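Local structure of PrgB (Enterococcus faecalis, 6EVU) at residues P109-Y114 and E130-L135; D190-Y195 and L275-I280. The protein promotes cell aggregation, biofilm formation and conjugation by binding and compacting DNA, the portion described here being its adhesin domain. One frame throughout, in Å; residues are numbered along the deposited sequence.

An antiparallel pair can be dressed in different ways, and this adhesin domain, of the antigen I/II family, offers two. Contact 1 joins neighbouring strands in the middle of a large antiparallel sheet; contact 2 lies where a small three-stranded sheet meets that large one. Their centres are about 19 Å apart and their nearest atoms about 7 Å, so they do not touch. Strand 169-179 relates them: it runs beside 130-135 on one side and beside strand 280-287 on the other, and I175 packs against F131 of contact 1 as well as I280 of contact 2. Both contacts are structural packing of the adhesin domain.

Contact 1: residues P109-Y114 and E130-L135; sequences PVTVTY and EFVYEL
V112 and Y133 show how side chains on one face of an antiparallel sheet interlock diagonally. CG2 of V112 lies 3.8 Å from CE1 of Y133; with CG1 anti to the backbone N (chi1 178°), it is CG2 that is left to meet the tyrosine. Farther along this face, the CD2-CE2 edge of Y114 points into one face of the F131 ring, offset toward its rim. The result is a T-shaped stack with ring centroids 5.3 Å apart and planes at 76°. A water joins OH of Y114 and OH of Y133, donating a hydrogen bond to the former at 2.8 Å; OH of Y114 also bonds to the carbonyl of S150.

The other face carries T111, T113, E130 and V132. CG2 of V132 sits against OG1 of T111 at 3.6 Å, while its CG1 touches CB of P109. CG of E130 fits beside OG1 of T113, and a second water spans that hydroxyl and OE2 of E130, donating to the carboxylate at 2.7 Å.

Between the two faces, V110 pairs with Y133 and V112 with F131 through four nearly straight backbone bonds; V112 N to F131 O measures 2.9 Å. Strand 42-47 flanks 110-114 and strand 169-179 flanks 130-135, where R172 forms a salt bridge with E134, while F149 of strand 145-150 packs on V110, V112 and Y133.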
ATOM      1  N   PRO A 109     -13.706  -9.035   5.125  1.00 29.49           N
ATOM      2  CA  PRO A 109     -12.486  -9.133   4.307  1.00 26.48           C
ATOM      3  C   PRO A 109     -12.828  -9.554   2.888  1.00 28.89           C
ATOM      4  O   PRO A 109     -13.748 -10.335   2.666  1.00 29.14           O
ATOM      5  CB  PRO A 109     -11.640 -10.201   5.018  1.00 31.31           C
ATOM      6  CG  PRO A 109     -12.604 -10.902   5.957  1.00 36.05           C
ATOM      7  CD  PRO A 109     -13.741  -9.992   6.254  1.00 36.80           C
ATOM      8  N   VAL A 110     -12.127  -8.956   1.924  1.00 24.00           N
ATOM      9  CA  VAL A 110     -12.387  -9.189   0.507  1.00 24.51           C
ATOM     10  C   VAL A 110     -11.192  -9.941  -0.047  1.00 24.38           C
ATOM     11  O   VAL A 110     -10.037  -9.492   0.081  1.00 25.99           O
ATOM     12  CB  VAL A 110     -12.597  -7.855  -0.221  1.00 24.22           C
ATOM     13  CG1 VAL A 110     -12.661  -8.110  -1.721  1.00 27.55           C
ATOM     14  CG2 VAL A 110     -13.873  -7.215   0.369  1.00 27.15           C
ATOM     15  N   THR A 111     -11.434 -11.100  -0.636  1.00 24.82           N
ATOM     16  CA  THR A 111     -10.317 -11.896  -1.174  1.00 25.33           C
ATOM     17  C   THR A 111     -10.266 -11.693  -2.680  1.00 29.76           C
ATOM     18  O   THR A 111     -11.221 -12.047  -3.383  1.00 28.16           O
ATOM     19  CB  THR A 111     -10.491 -13.383  -0.835  1.00 25.99           C
ATOM     20  OG1 THR A 111     -10.587 -13.562   0.600  1.00 29.14           O
ATOM     21  CG2 THR A 111      -9.362 -14.257  -1.420  1.00 27.56           C
ATOM     22  N   VAL A 112      -9.133 -11.150  -3.175  1.00 23.35           N
ATOM     23  CA  VAL A 112      -8.869 -10.984  -4.607  1.00 27.74           C
ATOM     24  C   VAL A 112      -7.910 -12.092  -5.033  1.00 25.00           C
ATOM     25  O   VAL A 112      -6.779 -12.157  -4.557  1.00 28.55           O
ATOM     26  CB  VAL A 112      -8.250  -9.598  -4.876  1.00 23.10           C
ATOM     27  CG1 VAL A 112      -7.918  -9.416  -6.392  1.00 26.26           C
ATOM     28  CG2 VAL A 112      -9.117  -8.470  -4.297  1.00 25.72           C
ATOM     29  N   THR A 113      -8.328 -12.946  -5.953  1.00 25.40           N
ATOM     30  CA  THR A 113      -7.478 -14.038  -6.414  1.00 28.96           C
ATOM     31  C   THR A 113      -6.892 -13.710  -7.784  1.00 32.37           C
ATOM     32  O   THR A 113      -7.617 -13.339  -8.703  1.00 37.21           O
ATOM     33  CB  THR A 113      -8.294 -15.326  -6.483  1.00 30.74           C
ATOM     34  OG1 THR A 113      -8.790 -15.638  -5.165  1.00 33.22           O
ATOM     35  CG2 THR A 113      -7.435 -16.473  -6.973  1.00 36.00           C
ATOM     36  N   TYR A 114      -5.585 -13.848  -7.912  1.00 30.79           N
ATOM     37  CA  TYR A 114      -4.901 -13.770  -9.201  1.00 32.04           C
ATOM     38  C   TYR A 114      -4.549 -15.169  -9.660  1.00 34.18           C
ATOM     39  O   TYR A 114      -4.040 -15.982  -8.871  1.00 32.92           O
ATOM     40  CB  TYR A 114      -3.611 -12.948  -9.110  1.00 32.11           C
ATOM     41  CG  TYR A 114      -3.856 -11.474  -8.815  1.00 27.29           C
ATOM     42  CD1 TYR A 114      -4.031 -10.598  -9.871  1.00 30.84           C
ATOM     43  CD2 TYR A 114      -3.837 -10.981  -7.513  1.00 30.00           C
ATOM     44  CE1 TYR A 114      -4.269  -9.260  -9.646  1.00 28.71           C
ATOM     45  CE2 TYR A 114      -4.055  -9.623  -7.257  1.00 26.39           C
ATOM     46  CZ  TYR A 114      -4.285  -8.764  -8.337  1.00 26.50           C
ATOM     47  OH  TYR A 114      -4.501  -7.402  -8.175  1.00 29.23           O
ATOM     48  N   GLU A 130      -3.640 -15.037  -3.469  1.00 28.59           N
ATOM     49  CA  GLU A 130      -4.812 -14.432  -2.834  1.00 26.55           C
ATOM     50  C   GLU A 130      -4.369 -13.211  -2.069  1.00 28.73           C
ATOM     51  O   GLU A 130      -3.509 -13.314  -1.194  1.00 28.96           O
ATOM     52  CB  GLU A 130      -5.473 -15.419  -1.873  1.00 28.43           C
ATOM     53  CG  GLU A 130      -6.209 -16.508  -2.623  1.00 31.81           C
ATOM     54  CD  GLU A 130      -6.750 -17.613  -1.722  1.00 34.41           C
ATOM     55  OE1 GLU A 130      -6.370 -17.660  -0.531  1.00 34.34           O
ATOM     56  OE2 GLU A 130      -7.541 -18.461  -2.212  1.00 38.31           O
ATOM     57  N   PHE A 131      -4.907 -12.039  -2.441  1.00 24.03           N
ATOM     58  CA  PHE A 131      -4.688 -10.801  -1.690  1.00 27.01           C
ATOM     59  C   PHE A 131      -5.965 -10.518  -0.902  1.00 25.01           C
ATOM     60  O   PHE A 131      -7.000 -10.262  -1.506  1.00 25.02           O
ATOM     61  CB  PHE A 131      -4.431  -9.670  -2.685  1.00 25.28           C
ATOM     62  CG  PHE A 131      -3.044  -9.675  -3.297  1.00 23.75           C
ATOM     63  CD1 PHE A 131      -2.512 -10.794  -3.946  1.00 27.95           C
ATOM     64  CD2 PHE A 131      -2.266  -8.518  -3.184  1.00 26.03           C
ATOM     65  CE1 PHE A 131      -1.194 -10.749  -4.476  1.00 30.41           C
ATOM     66  CE2 PHE A 131      -0.941  -8.496  -3.696  1.00 24.94           C
ATOM     67  CZ  PHE A 131      -0.462  -9.590  -4.360  1.00 26.88           C
ATOM     68  N   VAL A 132      -5.901 -10.554   0.427  1.00 23.68           N
ATOM     69  CA  VAL A 132      -7.065 -10.322   1.282  1.00 22.21           C
ATOM     70  C   VAL A 132      -6.956  -8.953   1.906  1.00 20.73           C
ATOM     71  O   VAL A 132      -6.002  -8.652   2.643  1.00 25.54           O
ATOM     72  CB  VAL A 132      -7.184 -11.394   2.368  1.00 24.62           C
ATOM     73  CG1 VAL A 132      -8.397 -11.083   3.279  1.00 27.82           C
ATOM     74  CG2 VAL A 132      -7.246 -12.779   1.675  1.00 26.82           C
ATOM     75  N   TYR A 133      -7.936  -8.106   1.584  1.00 20.77           N
ATOM     76  CA  TYR A 133      -8.029  -6.722   2.057  1.00 22.71           C
ATOM     77  C   TYR A 133      -9.115  -6.613   3.107  1.00 23.43           C
ATOM     78  O   TYR A 133     -10.215  -7.086   2.891  1.00 25.28           O
ATOM     79  CB  TYR A 133      -8.412  -5.816   0.894  1.00 21.28           C
ATOM     80  CG  TYR A 133      -7.372  -5.803  -0.189  1.00 20.95           C
ATOM     81  CD1 TYR A 133      -7.400  -6.726  -1.260  1.00 21.65           C
ATOM     82  CD2 TYR A 133      -6.389  -4.791  -0.186  1.00 21.92           C
ATOM     83  CE1 TYR A 133      -6.424  -6.636  -2.300  1.00 23.16           C
ATOM     84  CE2 TYR A 133      -5.436  -4.749  -1.196  1.00 21.41           C
ATOM     85  CZ  TYR A 133      -5.482  -5.652  -2.219  1.00 21.93           C
ATOM     86  OH  TYR A 133      -4.594  -5.666  -3.260  1.00 24.74           O
ATOM     87  N   GLU A 134      -8.793  -5.968   4.233  1.00 22.26           N
ATOM     88  CA  GLU A 134      -9.784  -5.763   5.262  1.00 21.61           C
ATOM     89  C   GLU A 134      -9.684  -4.333   5.737  1.00 27.27           C
ATOM     90  O   GLU A 134      -8.636  -3.920   6.243  1.00 25.54           O
ATOM     91  CB  GLU A 134      -9.605  -6.754   6.423  1.00 23.77           C
ATOM     92  CG  GLU A 134     -10.770  -6.643   7.354  1.00 34.03           C
ATOM     93  CD  GLU A 134     -10.833  -7.744   8.391  1.00 35.54           C
ATOM     94  OE1 GLU A 134     -10.088  -8.779   8.310  1.00 37.67           O
ATOM     95  OE2 GLU A 134     -11.677  -7.562   9.325  1.00 38.14           O
ATOM     96  N   LEU A 135     -10.792  -3.597   5.625  1.00 25.03           N
ATOM     97  CA  LEU A 135     -10.871  -2.268   6.220  1.00 23.66           C
ATOM     98  C   LEU A 135     -10.531  -2.312   7.708  1.00 24.69           C
ATOM     99  O   LEU A 135     -11.044  -3.149   8.474  1.00 26.60           O
ATOM    100  CB  LEU A 135     -12.272  -1.666   6.010  1.00 24.77           C
ATOM    101  CG  LEU A 135     -12.563  -0.229   6.498  1.00 25.94           C
ATOM    102  CD1 LEU A 135     -13.713   0.316   5.639  1.00 30.35           C
ATOM    103  CD2 LEU A 135     -13.020  -0.166   8.023  1.00 26.29           C
TER
HETATM  104  O   HOH W   1      -9.142 -18.160  -4.370  1.00 41.76           O
HETATM  105  O   HOH W   2      -5.388  -6.212  -5.845  1.00 27.77           O

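Contact 2: residues D190-Y195 and L275-I280; sequences DSPFAY and LANGRI
The amide N of A276 donates to O of F193 at 2.9 Å, and the CA of L275 adds a C-H...O contact to the same oxygen at 3.3 Å. This is one half of an antiparallel hydrogen-bonded pair at the end of a three-stranded sheet, in which strand 272-276 is central and 193-197 lies at one margin. The return bond, from N of F193 to O of A276, is more bent, with 141° at the hydrogen. Just beyond it, P192 lies alongside N277, its CB 3.4 Å from OD1 of the amide.

The side chains divide between the faces of this small sheet. On one, CD2 of L275 reaches the methyl of A194. On the other, CB of A276 meets CB of F193 and approaches the edge of the Y195 ring near its plane.

After N277 the chain leaves the small sheet and bends back through G278, bringing I280, backbone-bonded to I175 of strand 169-179, against F193 and Y195. F193 meets I280 at about a right angle, its CD2 3.8 Å from CG1. Outside the pair, Y121 makes an edge-to-face contact with F193, and N221 takes a hydrogen bond from OH of Y195 while its ND2 holds the carbonyl of R279.

Y195 and I280 run alongside with their ends pointing opposite ways. The tyrosine's CG lies between its backbone N and carbonyl carbon (chi1 48°), which brings the ring over the isoleucine: CG2 of I280 makes a CH-pi contact 4.1 Å from the Y195 ring centroid, while CD1 of I280 meets CD1 of Y195 at 3.7 Å.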
ATOM      1  N   ASP A 190      15.813 -19.793   6.845  1.00 55.08           N
ATOM      2  CA  ASP A 190      16.859 -18.797   6.665  1.00 56.35           C
ATOM      3  C   ASP A 190      16.702 -18.004   5.376  1.00 47.97           C
ATOM      4  O   ASP A 190      17.629 -17.318   4.955  1.00 54.80           O
ATOM      5  CB  ASP A 190      18.243 -19.456   6.764  1.00 65.50           C
ATOM      6  CG  ASP A 190      18.597 -19.846   8.215  1.00 77.09           C
ATOM      7  OD1 ASP A 190      18.486 -18.970   9.109  1.00 80.01           O
ATOM      8  OD2 ASP A 190      18.960 -21.021   8.471  1.00 76.22           O
ATOM      9  N   SER A 191      15.505 -17.986   4.794  1.00 51.17           N
ATOM     10  CA  SER A 191      15.279 -17.286   3.532  1.00 49.35           C
ATOM     11  C   SER A 191      13.929 -16.590   3.600  1.00 45.98           C
ATOM     12  O   SER A 191      12.991 -16.928   2.865  1.00 43.23           O
ATOM     13  CB  SER A 191      15.372 -18.260   2.357  1.00 48.93           C
ATOM     14  OG  SER A 191      16.681 -18.864   2.325  1.00 49.51           O
ATOM     15  N   PRO A 192      13.803 -15.588   4.483  1.00 47.74           N
ATOM     16  CA  PRO A 192      12.537 -14.868   4.622  1.00 38.15           C
ATOM     17  C   PRO A 192      12.107 -14.194   3.330  1.00 37.49           C
ATOM     18  O   PRO A 192      12.909 -13.923   2.435  1.00 41.81           O
ATOM     19  CB  PRO A 192      12.843 -13.826   5.705  1.00 41.24           C
ATOM     20  CG  PRO A 192      14.340 -13.636   5.665  1.00 39.74           C
ATOM     21  CD  PRO A 192      14.878 -15.001   5.308  1.00 46.28           C
ATOM     22  N   PHE A 193      10.801 -13.974   3.235  1.00 38.20           N
ATOM     23  CA  PHE A 193      10.240 -13.126   2.185  1.00 34.89           C
ATOM     24  C   PHE A 193      10.655 -11.691   2.433  1.00 46.59           C
ATOM     25  O   PHE A 193      10.653 -11.217   3.580  1.00 43.77           O
ATOM     26  CB  PHE A 193       8.713 -13.154   2.215  1.00 38.49           C
ATOM     27  CG  PHE A 193       8.097 -14.417   1.742  1.00 32.36           C
ATOM     28  CD1 PHE A 193       8.806 -15.353   0.993  1.00 42.09           C
ATOM     29  CD2 PHE A 193       6.775 -14.685   2.053  1.00 36.91           C
ATOM     30  CE1 PHE A 193       8.156 -16.523   0.536  1.00 35.80           C
ATOM     31  CE2 PHE A 193       6.150 -15.836   1.587  1.00 32.41           C
ATOM     32  CZ  PHE A 193       6.806 -16.745   0.871  1.00 36.06           C
ATOM     33  N   ALA A 194      10.971 -10.982   1.362  1.00 39.69           N
ATOM     34  CA  ALA A 194      11.208  -9.551   1.446  1.00 39.49           C
ATOM     35  C   ALA A 194      10.300  -8.836   0.452  1.00 37.85           C
ATOM     36  O   ALA A 194      10.210  -9.218  -0.726  1.00 38.46           O
ATOM     37  CB  ALA A 194      12.690  -9.214   1.201  1.00 38.92           C
ATOM     38  N   TYR A 195       9.673  -7.767   0.911  1.00 33.54           N
ATOM     39  CA  TYR A 195       8.774  -7.014   0.053  1.00 32.15           C
ATOM     40  C   TYR A 195       8.985  -5.530   0.269  1.00 33.58           C
ATOM     41  O   TYR A 195       9.477  -5.104   1.318  1.00 36.49           O
ATOM     42  CB  TYR A 195       7.305  -7.351   0.304  1.00 28.95           C
ATOM     43  CG  TYR A 195       6.818  -7.371   1.760  1.00 31.89           C
ATOM     44  CD1 TYR A 195       7.022  -8.473   2.591  1.00 27.26           C
ATOM     45  CD2 TYR A 195       6.122  -6.289   2.265  1.00 27.69           C
ATOM     46  CE1 TYR A 195       6.523  -8.456   3.952  1.00 28.17           C
ATOM     47  CE2 TYR A 195       5.601  -6.265   3.557  1.00 30.74           C
ATOM     48  CZ  TYR A 195       5.809  -7.340   4.387  1.00 33.20           C
ATOM     49  OH  TYR A 195       5.281  -7.307   5.643  1.00 32.23           O
ATOM     50  N   LEU A 275       9.928  -7.666   5.924  1.00 35.97           N
ATOM     51  CA  LEU A 275      10.549  -8.988   6.045  1.00 37.54           C
ATOM     52  C   LEU A 275       9.554  -9.919   6.720  1.00 43.17           C
ATOM     53  O   LEU A 275       8.942  -9.545   7.730  1.00 41.48           O
ATOM     54  CB  LEU A 275      11.884  -8.950   6.838  1.00 41.02           C
ATOM     55  CG  LEU A 275      13.011  -8.413   5.942  1.00 50.99           C
ATOM     56  CD1 LEU A 275      14.233  -7.904   6.716  1.00 60.43           C
ATOM     57  CD2 LEU A 275      13.394  -9.450   4.916  1.00 44.05           C
ATOM     58  N   ALA A 276       9.343 -11.103   6.145  1.00 39.58           N
ATOM     59  CA  ALA A 276       8.362 -12.038   6.694  1.00 37.77           C
ATOM     60  C   ALA A 276       8.978 -13.434   6.810  1.00 40.71           C
ATOM     61  O   ALA A 276       9.326 -14.048   5.796  1.00 41.65           O
ATOM     62  CB  ALA A 276       7.084 -12.090   5.850  1.00 39.67           C
ATOM     63  N   ASN A 277       9.084 -13.951   8.043  1.00 37.18           N
ATOM     64  CA  ASN A 277       9.410 -15.364   8.249  1.00 39.98           C
ATOM     65  C   ASN A 277       8.147 -16.222   8.274  1.00 43.65           C
ATOM     66  O   ASN A 277       8.041 -17.165   9.045  1.00 54.32           O
ATOM     67  CB  ASN A 277      10.226 -15.550   9.540  1.00 41.50           C
ATOM     68  CG  ASN A 277      11.532 -14.763   9.534  1.00 60.49           C
ATOM     69  OD1 ASN A 277      12.487 -15.133   8.840  1.00 71.06           O
ATOM     70  ND2 ASN A 277      11.587 -13.683  10.315  1.00 66.06           N
ATOM     71  N   GLY A 278       7.148 -15.855   7.487  1.00 38.86           N
ATOM     72  CA  GLY A 278       5.845 -16.500   7.505  1.00 34.74           C
ATOM     73  C   GLY A 278       4.996 -15.809   6.447  1.00 34.83           C
ATOM     74  O   GLY A 278       5.526 -15.090   5.604  1.00 36.80           O
ATOM     75  N   ARG A 279       3.676 -16.040   6.491  1.00 33.25           N
ATOM     76  CA  ARG A 279       2.737 -15.363   5.603  1.00 31.35           C
ATOM     77  C   ARG A 279       2.855 -13.842   5.728  1.00 28.51           C
ATOM     78  O   ARG A 279       2.891 -13.292   6.843  1.00 31.76           O
ATOM     79  CB  ARG A 279       1.303 -15.824   5.955  1.00 29.99           C
ATOM     80  CG  ARG A 279       0.241 -15.380   4.891  1.00 29.10           C
ATOM     81  CD  ARG A 279      -1.152 -15.959   5.228  1.00 31.84           C
ATOM     82  NE  ARG A 279      -1.188 -17.424   5.163  1.00 30.92           N
ATOM     83  CZ  ARG A 279      -1.706 -18.224   6.073  1.00 35.44           C
ATOM     84  NH1 ARG A 279      -2.235 -17.741   7.209  1.00 34.80           N
ATOM     85  NH2 ARG A 279      -1.678 -19.531   5.854  1.00 38.22           N
ATOM     86  N   ILE A 280       2.913 -13.170   4.585  1.00 29.40           N
ATOM     87  CA  ILE A 280       2.959 -11.707   4.536  1.00 29.04           C
ATOM     88  C   ILE A 280       1.657 -11.113   5.042  1.00 29.51           C
ATOM     89  O   ILE A 280       0.571 -11.453   4.559  1.00 29.07           O
ATOM     90  CB  ILE A 280       3.208 -11.232   3.098  1.00 26.83           C
ATOM     91  CG1 ILE A 280       4.639 -11.617   2.689  1.00 27.25           C
ATOM     92  CG2 ILE A 280       2.964  -9.715   2.975  1.00 30.79           C
ATOM     93  CD1 ILE A 280       4.936 -11.229   1.234  1.00 32.04           C
TER